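Local coordinates for oligopeptide ABC transporter, periplasmic oligopeptide-binding protein, putative (Thermotoga maritima MSB8, PDB 5IPW), which is a putative periplasmic binding protein that probably captures oligopeptides for import by an ABC transporter, at residues A[73-82]-A[229-240]; A[326-334]-A[606-615]. All blocks are in the same frame, centred on the assembly; numbering follows the deposited sequence.

Interaction 1: residues A[73-82]-A[229-240]; sequences RWGISKLIEV and DFLENTELPTLS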
loop_
_atom_site.group_PDB
_atom_site.type_symbol
_atom_site.label_atom_id
_atom_site.label_comp_id
_atom_site.label_asym_id
_atom_site.label_seq_id
_atom_site.Cartn_x
_atom_site.Cartn_y
_atom_site.Cartn_z
ATOM N N ARG A 73 2.926 10.939 -12.761
ATOM C CA ARG A 73 4.303 10.588 -12.399
ATOM C C ARG A 73 4.410 9.216 -11.728
ATOM O O ARG A 73 5.217 8.380 -12.137
ATOM C CB ARG A 73 4.861 11.683 -11.472
ATOM C CG ARG A 73 6.218 11.413 -10.838
ATOM C CD ARG A 73 6.646 12.581 -9.957
ATOM N NE ARG A 73 6.965 13.766 -10.748
ATOM C CZ ARG A 73 8.148 14.021 -11.308
ATOM N NH1 ARG A 73 9.171 13.186 -11.173
ATOM N NH2 ARG A 73 8.319 15.133 -12.011
ATOM N N TRP A 74 3.574 8.989 -10.721
ATOM C CA TRP A 74 3.727 7.831 -9.832
ATOM C C TRP A 74 3.351 6.496 -10.454
ATOM O O TRP A 74 3.702 5.447 -9.921
ATOM C CB TRP A 74 2.951 8.047 -8.543
ATOM C CG TRP A 74 3.425 9.258 -7.854
ATOM C CD1 TRP A 74 2.765 10.438 -7.738
ATOM C CD2 TRP A 74 4.702 9.446 -7.235
ATOM N NE1 TRP A 74 3.536 11.347 -7.060
ATOM C CE2 TRP A 74 4.732 10.764 -6.740
ATOM C CE3 TRP A 74 5.817 8.622 -7.034
ATOM C CZ2 TRP A 74 5.832 11.281 -6.054
ATOM C CZ3 TRP A 74 6.912 9.137 -6.355
ATOM C CH2 TRP A 74 6.910 10.455 -5.873
ATOM N N GLY A 75 2.641 6.533 -11.570
ATOM C CA GLY A 75 2.391 5.333 -12.342
ATOM C C GLY A 75 3.664 4.795 -12.956
ATOM O O GLY A 75 3.858 3.585 -13.032
ATOM N N ILE A 76 4.526 5.700 -13.405
ATOM C CA ILE A 76 5.819 5.316 -13.948
ATOM C C ILE A 76 6.695 4.847 -12.796
ATOM O O ILE A 76 7.292 3.790 -12.871
ATOM C CB ILE A 76 6.530 6.484 -14.654
ATOM C CG1 ILE A 76 5.661 7.079 -15.773
ATOM C CG2 ILE A 76 7.877 6.040 -15.207
ATOM C CD1 ILE A 76 5.309 6.128 -16.893
ATOM N N SER A 77 6.755 5.637 -11.729
ATOM C CA SER A 77 7.551 5.275 -10.557
ATOM C C SER A 77 7.276 3.849 -10.084
ATOM O O SER A 77 8.206 3.107 -9.796
ATOM C CB SER A 77 7.301 6.230 -9.393
ATOM O OG SER A 77 8.051 5.813 -8.261
ATOM N N LYS A 78 6.003 3.471 -10.031
ATOM C CA LYS A 78 5.611 2.154 -9.545
ATOM C C LYS A 78 5.902 1.004 -10.519
ATOM O O LYS A 78 5.785 -0.156 -10.141
ATOM C CB LYS A 78 4.145 2.165 -9.144
ATOM C CG LYS A 78 3.913 2.968 -7.881
ATOM C CD LYS A 78 2.440 3.208 -7.619
ATOM C CE LYS A 78 2.223 3.843 -6.258
ATOM N NZ LYS A 78 0.833 4.354 -6.092
ATOM N N LEU A 79 6.276 1.320 -11.757
ATOM C CA LEU A 79 6.846 0.322 -12.669
ATOM C C LEU A 79 8.333 0.143 -12.440
ATOM O O LEU A 79 8.878 -0.932 -12.667
ATOM C CB LEU A 79 6.658 0.736 -14.129
ATOM C CG LEU A 79 5.230 0.802 -14.654
ATOM C CD1 LEU A 79 5.261 1.061 -16.153
ATOM C CD2 LEU A 79 4.476 -0.480 -14.345
ATOM N N ILE A 80 8.963 1.215 -11.981
ATOM C CA ILE A 80 10.377 1.452 -12.172
ATOM C C ILE A 80 11.170 1.321 -10.865
ATOM O O ILE A 80 12.394 1.241 -10.874
ATOM C CB ILE A 80 10.523 2.856 -12.831
ATOM C CG1 ILE A 80 11.240 2.730 -14.153
ATOM C CG2 ILE A 80 11.132 3.926 -11.915
ATOM C CD1 ILE A 80 10.342 2.108 -15.192
ATOM N N GLU A 81 10.455 1.261 -9.750
ATOM C CA GLU A 81 11.055 1.357 -8.429
ATOM C C GLU A 81 11.876 0.140 -8.052
ATOM O O GLU A 81 11.551 -0.990 -8.409
ATOM C CB GLU A 81 9.975 1.590 -7.365
ATOM C CG GLU A 81 9.685 3.058 -7.110
ATOM C CD GLU A 81 8.382 3.272 -6.373
ATOM O OE1 GLU A 81 8.072 2.492 -5.441
ATOM O OE2 GLU A 81 7.661 4.221 -6.740
ATOM N N VAL A 82 12.945 0.396 -7.311
ATOM C CA VAL A 82 13.783 -0.666 -6.767
ATOM C C VAL A 82 14.043 -0.402 -5.290
ATOM O O VAL A 82 14.112 0.746 -4.851
ATOM C CB VAL A 82 15.119 -0.818 -7.537
ATOM C CG1 VAL A 82 14.860 -1.265 -8.968
ATOM C CG2 VAL A 82 15.930 0.472 -7.514
ATOM N N ASP A 229 15.381 14.398 -10.923
ATOM C CA ASP A 229 14.013 14.068 -11.320
ATOM C C ASP A 229 14.036 12.833 -12.216
ATOM O O ASP A 229 14.433 12.916 -13.382
ATOM C CB ASP A 229 13.399 15.258 -12.075
ATOM C CG ASP A 229 11.915 15.089 -12.343
ATOM O OD1 ASP A 229 11.484 13.983 -12.722
ATOM O OD2 ASP A 229 11.168 16.073 -12.192
ATOM N N PHE A 230 13.589 11.698 -11.678
ATOM C CA PHE A 230 13.634 10.422 -12.402
ATOM C C PHE A 230 12.780 10.398 -13.670
ATOM O O PHE A 230 13.023 9.602 -14.567
ATOM C CB PHE A 230 13.194 9.272 -11.497
ATOM C CG PHE A 230 11.710 9.127 -11.393
ATOM C CD1 PHE A 230 11.015 8.326 -12.298
ATOM C CD2 PHE A 230 10.996 9.800 -10.412
ATOM C CE1 PHE A 230 9.640 8.186 -12.210
ATOM C CE2 PHE A 230 9.619 9.669 -10.324
ATOM C CZ PHE A 230 8.939 8.862 -11.225
ATOM N N LEU A 231 11.762 11.249 -13.710
ATOM C CA LEU A 231 10.807 11.300 -14.806
ATOM C C LEU A 231 11.303 12.216 -15.912
ATOM O O LEU A 231 11.266 11.858 -17.083
ATOM C CB LEU A 231 9.467 11.810 -14.268
ATOM C CG LEU A 231 8.227 11.834 -15.167
ATOM C CD1 LEU A 231 7.749 10.422 -15.473
ATOM C CD2 LEU A 231 7.115 12.615 -14.489
ATOM N N GLU A 232 11.784 13.394 -15.524
ATOM C CA GLU A 232 12.142 14.464 -16.467
ATOM C C GLU A 232 13.572 14.344 -16.989
ATOM O O GLU A 232 13.828 14.608 -18.166
ATOM C CB GLU A 232 11.984 15.843 -15.802
ATOM C CG GLU A 232 10.601 16.158 -15.235
ATOM C CD GLU A 232 9.606 16.650 -16.275
ATOM O OE1 GLU A 232 8.424 16.853 -15.903
ATOM O OE2 GLU A 232 9.996 16.839 -17.452
ATOM N N ASN A 233 14.506 13.962 -16.115
ATOM C CA ASN A 233 15.928 14.013 -16.458
ATOM C C ASN A 233 16.485 12.725 -17.074
ATOM O O ASN A 233 16.920 11.808 -16.384
ATOM C CB ASN A 233 16.761 14.422 -15.253
ATOM C CG ASN A 233 18.215 14.642 -15.609
ATOM O OD1 ASN A 233 18.566 14.709 -16.787
ATOM N ND2 ASN A 233 19.074 14.736 -14.596
ATOM N N THR A 234 16.478 12.706 -18.398
ATOM C CA THR A 234 17.092 11.665 -19.225
ATOM C C THR A 234 18.571 11.375 -18.891
ATOM O O THR A 234 19.100 10.309 -19.234
ATOM C CB THR A 234 16.901 12.062 -20.716
ATOM O OG1 THR A 234 15.682 11.480 -21.191
ATOM C CG2 THR A 234 18.058 11.637 -21.620
ATOM N N GLU A 235 19.240 12.318 -18.237
ATOM C CA GLU A 235 20.657 12.162 -17.936
ATOM C C GLU A 235 20.922 11.562 -16.567
ATOM O O GLU A 235 22.058 11.242 -16.254
ATOM C CB GLU A 235 21.371 13.511 -18.066
ATOM C CG GLU A 235 21.474 14.003 -19.497
ATOM C CD GLU A 235 22.441 13.187 -20.329
ATOM O OE1 GLU A 235 23.531 12.856 -19.824
ATOM O OE2 GLU A 235 22.124 12.892 -21.498
ATOM N N LEU A 236 19.879 11.396 -15.764
ATOM C CA LEU A 236 20.019 10.907 -14.396
ATOM C C LEU A 236 20.357 9.402 -14.345
ATOM O O LEU A 236 19.555 8.576 -14.764
ATOM C CB LEU A 236 18.721 11.173 -13.639
ATOM C CG LEU A 236 18.661 10.719 -12.189
ATOM C CD1 LEU A 236 19.693 11.483 -11.387
ATOM C CD2 LEU A 236 17.272 10.924 -11.601
ATOM N N PRO A 237 21.545 9.039 -13.830
ATOM C CA PRO A 237 21.843 7.616 -13.667
ATOM C C PRO A 237 20.851 6.955 -12.743
ATOM O O PRO A 237 20.402 7.578 -11.777
ATOM C CB PRO A 237 23.229 7.617 -13.017
ATOM C CG PRO A 237 23.837 8.902 -13.448
ATOM C CD PRO A 237 22.695 9.876 -13.454
ATOM N N THR A 238 20.517 5.706 -13.031
ATOM C CA THR A 238 19.473 5.014 -12.291
ATOM C C THR A 238 19.831 3.545 -12.014
ATOM O O THR A 238 20.673 2.955 -12.704
ATOM C CB THR A 238 18.123 5.103 -13.046
ATOM O OG1 THR A 238 17.084 4.456 -12.295
ATOM C CG2 THR A 238 18.219 4.450 -14.396
ATOM N N LEU A 239 19.178 2.989 -10.992
ATOM C CA LEU A 239 19.242 1.563 -10.673
ATOM C C LEU A 239 18.005 0.812 -11.173
ATOM O O LEU A 239 17.892 -0.402 -11.000
ATOM C CB LEU A 239 19.397 1.374 -9.156
ATOM C CG LEU A 239 20.729 1.903 -8.594
ATOM C CD1 LEU A 239 20.716 1.998 -7.082
ATOM C CD2 LEU A 239 21.897 1.044 -9.035
ATOM N N SER A 240 17.080 1.529 -11.804
ATOM C CA SER A 240 15.829 0.922 -12.267
ATOM C C SER A 240 16.030 0.021 -13.489
ATOM O O SER A 240 16.992 0.184 -14.238
ATOM C CB SER A 240 14.816 2.016 -12.603
ATOM O OG SER A 240 14.406 2.694 -11.440
#

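Interaction 2: residues A[326-334]-A[606-615]; sequences YRVLKWIAA and RNVPEFLVTD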
loop_
_atom_site.group_PDB
_atom_site.type_symbol
_atom_site.label_atom_id
_atom_site.label_comp_id
_atom_site.label_asym_id
_atom_site.label_seq_id
_atom_site.Cartn_x
_atom_site.Cartn_y
_atom_site.Cartn_z
ATOM N N TYR A 326 -6.925 -10.153 -25.230
ATOM C CA TYR A 326 -6.373 -9.953 -23.901
ATOM C C TYR A 326 -7.209 -10.683 -22.863
ATOM O O TYR A 326 -8.258 -11.228 -23.173
ATOM C CB TYR A 326 -6.298 -8.455 -23.559
ATOM C CG TYR A 326 -7.641 -7.763 -23.425
ATOM C CD1 TYR A 326 -8.359 -7.822 -22.242
ATOM C CD2 TYR A 326 -8.187 -7.045 -24.492
ATOM C CE1 TYR A 326 -9.584 -7.191 -22.121
ATOM C CE2 TYR A 326 -9.411 -6.406 -24.382
ATOM C CZ TYR A 326 -10.111 -6.483 -23.203
ATOM O OH TYR A 326 -11.333 -5.866 -23.100
ATOM N N ARG A 327 -6.729 -10.685 -21.625
ATOM C CA ARG A 327 -7.463 -11.276 -20.517
ATOM C C ARG A 327 -7.597 -10.252 -19.410
ATOM O O ARG A 327 -6.786 -9.334 -19.306
ATOM C CB ARG A 327 -6.770 -12.548 -20.007
ATOM C CG ARG A 327 -5.396 -12.347 -19.385
ATOM C CD ARG A 327 -4.615 -13.658 -19.387
ATOM N NE ARG A 327 -3.266 -13.539 -18.834
ATOM C CZ ARG A 327 -2.254 -12.925 -19.437
ATOM N NH1 ARG A 327 -2.426 -12.336 -20.615
ATOM N NH2 ARG A 327 -1.061 -12.885 -18.854
ATOM N N VAL A 328 -8.644 -10.404 -18.608
ATOM C CA VAL A 328 -8.905 -9.514 -17.493
ATOM C C VAL A 328 -8.455 -10.204 -16.219
ATOM O O VAL A 328 -8.933 -11.292 -15.883
ATOM C CB VAL A 328 -10.401 -9.164 -17.382
ATOM C CG1 VAL A 328 -10.686 -8.395 -16.100
ATOM C CG2 VAL A 328 -10.842 -8.343 -18.585
ATOM N N LEU A 329 -7.545 -9.556 -15.506
ATOM C CA LEU A 329 -6.998 -10.113 -14.284
ATOM C C LEU A 329 -7.832 -9.627 -13.108
ATOM O O LEU A 329 -8.026 -8.420 -12.922
ATOM C CB LEU A 329 -5.522 -9.727 -14.138
ATOM C CG LEU A 329 -4.673 -10.227 -15.313
ATOM C CD1 LEU A 329 -3.354 -9.489 -15.393
ATOM C CD2 LEU A 329 -4.440 -11.722 -15.215
ATOM N N LYS A 330 -8.323 -10.585 -12.323
ATOM C CA LYS A 330 -9.242 -10.309 -11.223
ATOM C C LYS A 330 -8.485 -9.900 -9.968
ATOM O O LYS A 330 -8.599 -10.544 -8.924
ATOM C CB LYS A 330 -10.121 -11.541 -10.926
ATOM C CG LYS A 330 -11.444 -11.580 -11.674
ATOM C CD LYS A 330 -11.318 -12.186 -13.060
ATOM C CE LYS A 330 -12.605 -12.012 -13.856
ATOM N NZ LYS A 330 -12.411 -12.383 -15.287
ATOM N N TRP A 331 -7.716 -8.824 -10.063
ATOM C CA TRP A 331 -7.033 -8.287 -8.887
ATOM C C TRP A 331 -8.036 -7.523 -8.033
ATOM O O TRP A 331 -9.001 -6.960 -8.552
ATOM C CB TRP A 331 -5.882 -7.360 -9.283
ATOM C CG TRP A 331 -4.800 -8.011 -10.088
ATOM C CD1 TRP A 331 -4.694 -9.332 -10.427
ATOM C CD2 TRP A 331 -3.648 -7.371 -10.624
ATOM N NE1 TRP A 331 -3.552 -9.542 -11.153
ATOM C CE2 TRP A 331 -2.895 -8.351 -11.287
ATOM C CE3 TRP A 331 -3.180 -6.059 -10.611
ATOM C CZ2 TRP A 331 -1.709 -8.056 -11.937
ATOM C CZ3 TRP A 331 -2.001 -5.773 -11.258
ATOM C CH2 TRP A 331 -1.277 -6.765 -11.905
ATOM N N ILE A 332 -7.791 -7.491 -6.727
ATOM C CA ILE A 332 -8.690 -6.838 -5.781
ATOM C C ILE A 332 -8.052 -5.605 -5.134
ATOM O O ILE A 332 -6.827 -5.486 -5.076
ATOM C CB ILE A 332 -9.155 -7.818 -4.681
ATOM C CG1 ILE A 332 -7.971 -8.298 -3.820
ATOM C CG2 ILE A 332 -9.897 -8.996 -5.310
ATOM C CD1 ILE A 332 -8.383 -9.058 -2.568
ATOM N N ALA A 333 -8.898 -4.687 -4.666
ATOM C CA ALA A 333 -8.452 -3.566 -3.848
ATOM C C ALA A 333 -8.269 -4.080 -2.436
ATOM O O ALA A 333 -8.804 -5.130 -2.082
ATOM C CB ALA A 333 -9.465 -2.436 -3.879
ATOM N N ALA A 334 -7.512 -3.346 -1.627
ATOM C CA ALA A 334 -7.157 -3.804 -0.287
ATOM C C ALA A 334 -8.040 -3.159 0.776
ATOM O O ALA A 334 -7.542 -2.646 1.787
ATOM C CB ALA A 334 -5.690 -3.514 -0.010
ATOM N N ARG A 606 3.194 -11.969 -20.632
ATOM C CA ARG A 606 3.282 -13.072 -19.691
ATOM C C ARG A 606 3.998 -12.721 -18.404
ATOM O O ARG A 606 4.495 -11.607 -18.251
ATOM C CB ARG A 606 3.964 -14.246 -20.390
ATOM C CG ARG A 606 3.062 -14.926 -21.403
ATOM C CD ARG A 606 1.962 -15.682 -20.680
ATOM N NE ARG A 606 0.651 -15.443 -21.254
ATOM C CZ ARG A 606 -0.493 -15.902 -20.746
ATOM N NH1 ARG A 606 -0.508 -16.627 -19.634
ATOM N NH2 ARG A 606 -1.638 -15.631 -21.363
ATOM N N ASN A 607 4.027 -13.687 -17.479
ATOM C CA ASN A 607 4.601 -13.526 -16.134
ATOM C C ASN A 607 3.842 -12.493 -15.302
ATOM O O ASN A 607 4.403 -11.891 -14.382
ATOM C CB ASN A 607 6.111 -13.196 -16.185
ATOM C CG ASN A 607 6.994 -14.434 -16.361
ATOM O OD1 ASN A 607 6.562 -15.566 -16.195
ATOM N ND2 ASN A 607 8.246 -14.206 -16.690
ATOM N N VAL A 608 2.563 -12.301 -15.621
ATOM C CA VAL A 608 1.690 -11.420 -14.850
ATOM C C VAL A 608 0.834 -12.300 -13.944
ATOM O O VAL A 608 0.163 -13.200 -14.437
ATOM C CB VAL A 608 0.757 -10.581 -15.752
ATOM C CG1 VAL A 608 -0.011 -9.566 -14.927
ATOM C CG2 VAL A 608 1.549 -9.853 -16.835
ATOM N N PRO A 609 0.851 -12.043 -12.620
ATOM C CA PRO A 609 0.084 -12.858 -11.670
ATOM C C PRO A 609 -1.421 -12.814 -11.894
ATOM O O PRO A 609 -1.981 -11.744 -12.112
ATOM C CB PRO A 609 0.411 -12.240 -10.301
ATOM C CG PRO A 609 1.614 -11.417 -10.510
ATOM C CD PRO A 609 1.633 -10.998 -11.944
ATOM N N GLU A 610 -2.059 -13.974 -11.801
ATOM C CA GLU A 610 -3.501 -14.091 -11.958
ATOM C C GLU A 610 -4.223 -13.299 -10.878
ATOM O O GLU A 610 -5.102 -12.487 -11.167
ATOM C CB GLU A 610 -3.908 -15.562 -11.889
ATOM C CG GLU A 610 -5.270 -15.860 -12.484
ATOM C CD GLU A 610 -5.672 -17.325 -12.360
ATOM O OE1 GLU A 610 -6.875 -17.591 -12.158
ATOM O OE2 GLU A 610 -4.797 -18.213 -12.464
ATOM N N PHE A 611 -3.833 -13.536 -9.629
ATOM C CA PHE A 611 -4.429 -12.864 -8.475
ATOM C C PHE A 611 -3.410 -11.927 -7.839
ATOM O O PHE A 611 -2.205 -12.179 -7.876
ATOM C CB PHE A 611 -4.905 -13.894 -7.443
ATOM C CG PHE A 611 -5.806 -14.958 -8.015
ATOM C CD1 PHE A 611 -7.155 -14.700 -8.247
ATOM C CD2 PHE A 611 -5.303 -16.218 -8.328
ATOM C CE1 PHE A 611 -7.984 -15.679 -8.775
ATOM C CE2 PHE A 611 -6.127 -17.201 -8.855
ATOM C CZ PHE A 611 -7.470 -16.929 -9.081
ATOM N N LEU A 612 -3.910 -10.848 -7.253
ATOM C CA LEU A 612 -3.070 -9.858 -6.603
ATOM C C LEU A 612 -3.944 -8.931 -5.773
ATOM O O LEU A 612 -5.083 -8.643 -6.137
ATOM C CB LEU A 612 -2.304 -9.033 -7.640
ATOM C CG LEU A 612 -1.095 -8.231 -7.153
ATOM C CD1 LEU A 612 0.104 -9.138 -6.976
ATOM C CD2 LEU A 612 -0.750 -7.132 -8.143
ATOM N N VAL A 613 -3.405 -8.460 -4.656
ATOM C CA VAL A 613 -4.075 -7.422 -3.869
ATOM C C VAL A 613 -3.340 -6.119 -4.165
ATOM O O VAL A 613 -2.113 -6.090 -4.247
ATOM C CB VAL A 613 -4.217 -7.779 -2.349
ATOM C CG1 VAL A 613 -3.607 -9.135 -2.013
ATOM C CG2 VAL A 613 -3.671 -6.694 -1.428
ATOM N N THR A 614 -4.108 -5.054 -4.358
ATOM C CA THR A 614 -3.564 -3.793 -4.831
ATOM C C THR A 614 -3.733 -2.713 -3.780
ATOM O O THR A 614 -4.805 -2.584 -3.195
ATOM C CB THR A 614 -4.269 -3.349 -6.119
ATOM O OG1 THR A 614 -5.630 -3.013 -5.831
ATOM C CG2 THR A 614 -4.237 -4.460 -7.142
ATOM N N ASP A 615 -2.673 -1.940 -3.560
ATOM C CA ASP A 615 -2.633 -0.899 -2.532
ATOM C C ASP A 615 -1.403 -0.024 -2.802
ATOM O O ASP A 615 -0.435 -0.492 -3.401
ATOM C CB ASP A 615 -2.548 -1.540 -1.132
ATOM C CG ASP A 615 -3.189 -0.681 -0.028
ATOM O OD1 ASP A 615 -3.727 0.411 -0.327
ATOM O OD2 ASP A 615 -3.154 -1.111 1.153
HETATM O O HOH W 1 0.863 -13.973 -16.817
HETATM O O HOH W 2 -7.515 -13.281 -12.721
HETATM O O HOH W 3 -6.776 -11.422 -6.775
#

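Interaction 1: residues A[73-82]-A[229-240]
Arg73 and Asp229 form the salt bridge of this contact, end-on and with two nitrogens, tying helix 73-80 to the loop between helix 220-227 and strand 242-244. NH1 of Arg73 reaches OD1 of Asp229 at 2.9 Å in a nearly straight bond (167°), and NH2 of Arg73 meets OD2 on its syn side at 3.0 Å. The guanidinium and carboxylate planes are nevertheless turned 52° apart, and NH1 comes to OD1 from above the carboxylate. Leu231 CD2 lies over the guanidinium face, 3.6 Å from Arg73 CZ. The same OD1 accepts the backbone N-H groups of Leu231 and Glu232, an Asx turn and Asx motif that curl the loop round the acid. At the other end, Ser240 OG donates to Ile80 O near the C terminus of the helix.

Among the apolar contacts, Phe230, its chi1 of 82° setting CG between backbone N and carbonyl carbon, lays its ring against the helix: CZ touches Ser77 CB at 3.6 Å. Ile76 CG2 comes to the ring edge, while its CG1 packs on Leu231 CD1 at 4.0 Å; both residues also rest on Trp67 of strand 62-67.

An alanine in place of Asp229 removes the carboxylate, which would probably leave the Arg73 guanidinium free to swing and the turn at Leu231 and Glu232 less firmly held. One carboxylate thus shapes the loop and also ties it to the helix.

Interaction 2: residues A[326-334]-A[606-615]
Ile332 and Ala333 pair with Val613 and Thr614 as a short parallel beta ladder, which adds 613-614 as an outermost strand to the sheet that also holds strand 599-602. Ile332 is bonded both ways: its N donates to Leu612 O at 3.0 Å, and its O accepts from Thr614 N at 2.8 Å. Thr614 OG1, placed between backbone N and carbonyl carbon by a chi1 of 68°, donates to that same Ile332 O from above the carbonyl plane, so two groups of one residue grip the oxygen.

Before the ladder, Trp331 lies between the two segments. Its NE1 donates to Pro609 O at 2.9 Å, the oxygen lying in the indole plane, which fixes the turn of the ring. Leu612 runs alongside: CB sits over the five-membered ring, 3.5 Å from its centroid, in a CH-pi contact, and CD2 covers the six-membered ring. Val608 CG1 touches the edge at CZ2 and also meets Leu329 CD1. Where the backbones separate, two waters bridge Lys330 to Glu610 O and to Leu612 N.

Farther back, the guanidinium groups of Arg327 and Arg606 stack face to face, centres 3.7 Å apart and planes at 10°. Glu54 pairs with Arg606, and carbonyls of Lys602, Asn603 and Phe605 take N-H groups of the two arginines, which probably offsets their like charge.

Strand 326-333 also pairs antiparallel with 599-602. The chain goes from 326-333 to 340-343 and comes back from 589-591 to 599-602, two neighbouring links between two sheets, consistent with the hinge segments of a periplasmic binding protein fold.

From the N terminus, the chain leaves strand 62-67, forms helix 73-80 and returns after 146 intervening residues, when 229-240 closes interaction 1 just before strand 242-244. Strands 62-67 and 242-244 are the outermost strands of one four-stranded mixed sheet, so this contact joins elements next to its two borders. Interaction 2 opens only afterwards, at 326-334, and closes over 271 residues at 606-615, near the C terminus. The two loops are in series, neither nested nor crossed. The centres of interactions 1 and 2 are about 23 Å apart, and they do not touch; salt bridges from Lys78 to Asp616 and Glu81 to Arg619 link helix 73-80 and its end to the chain just beyond interaction 2.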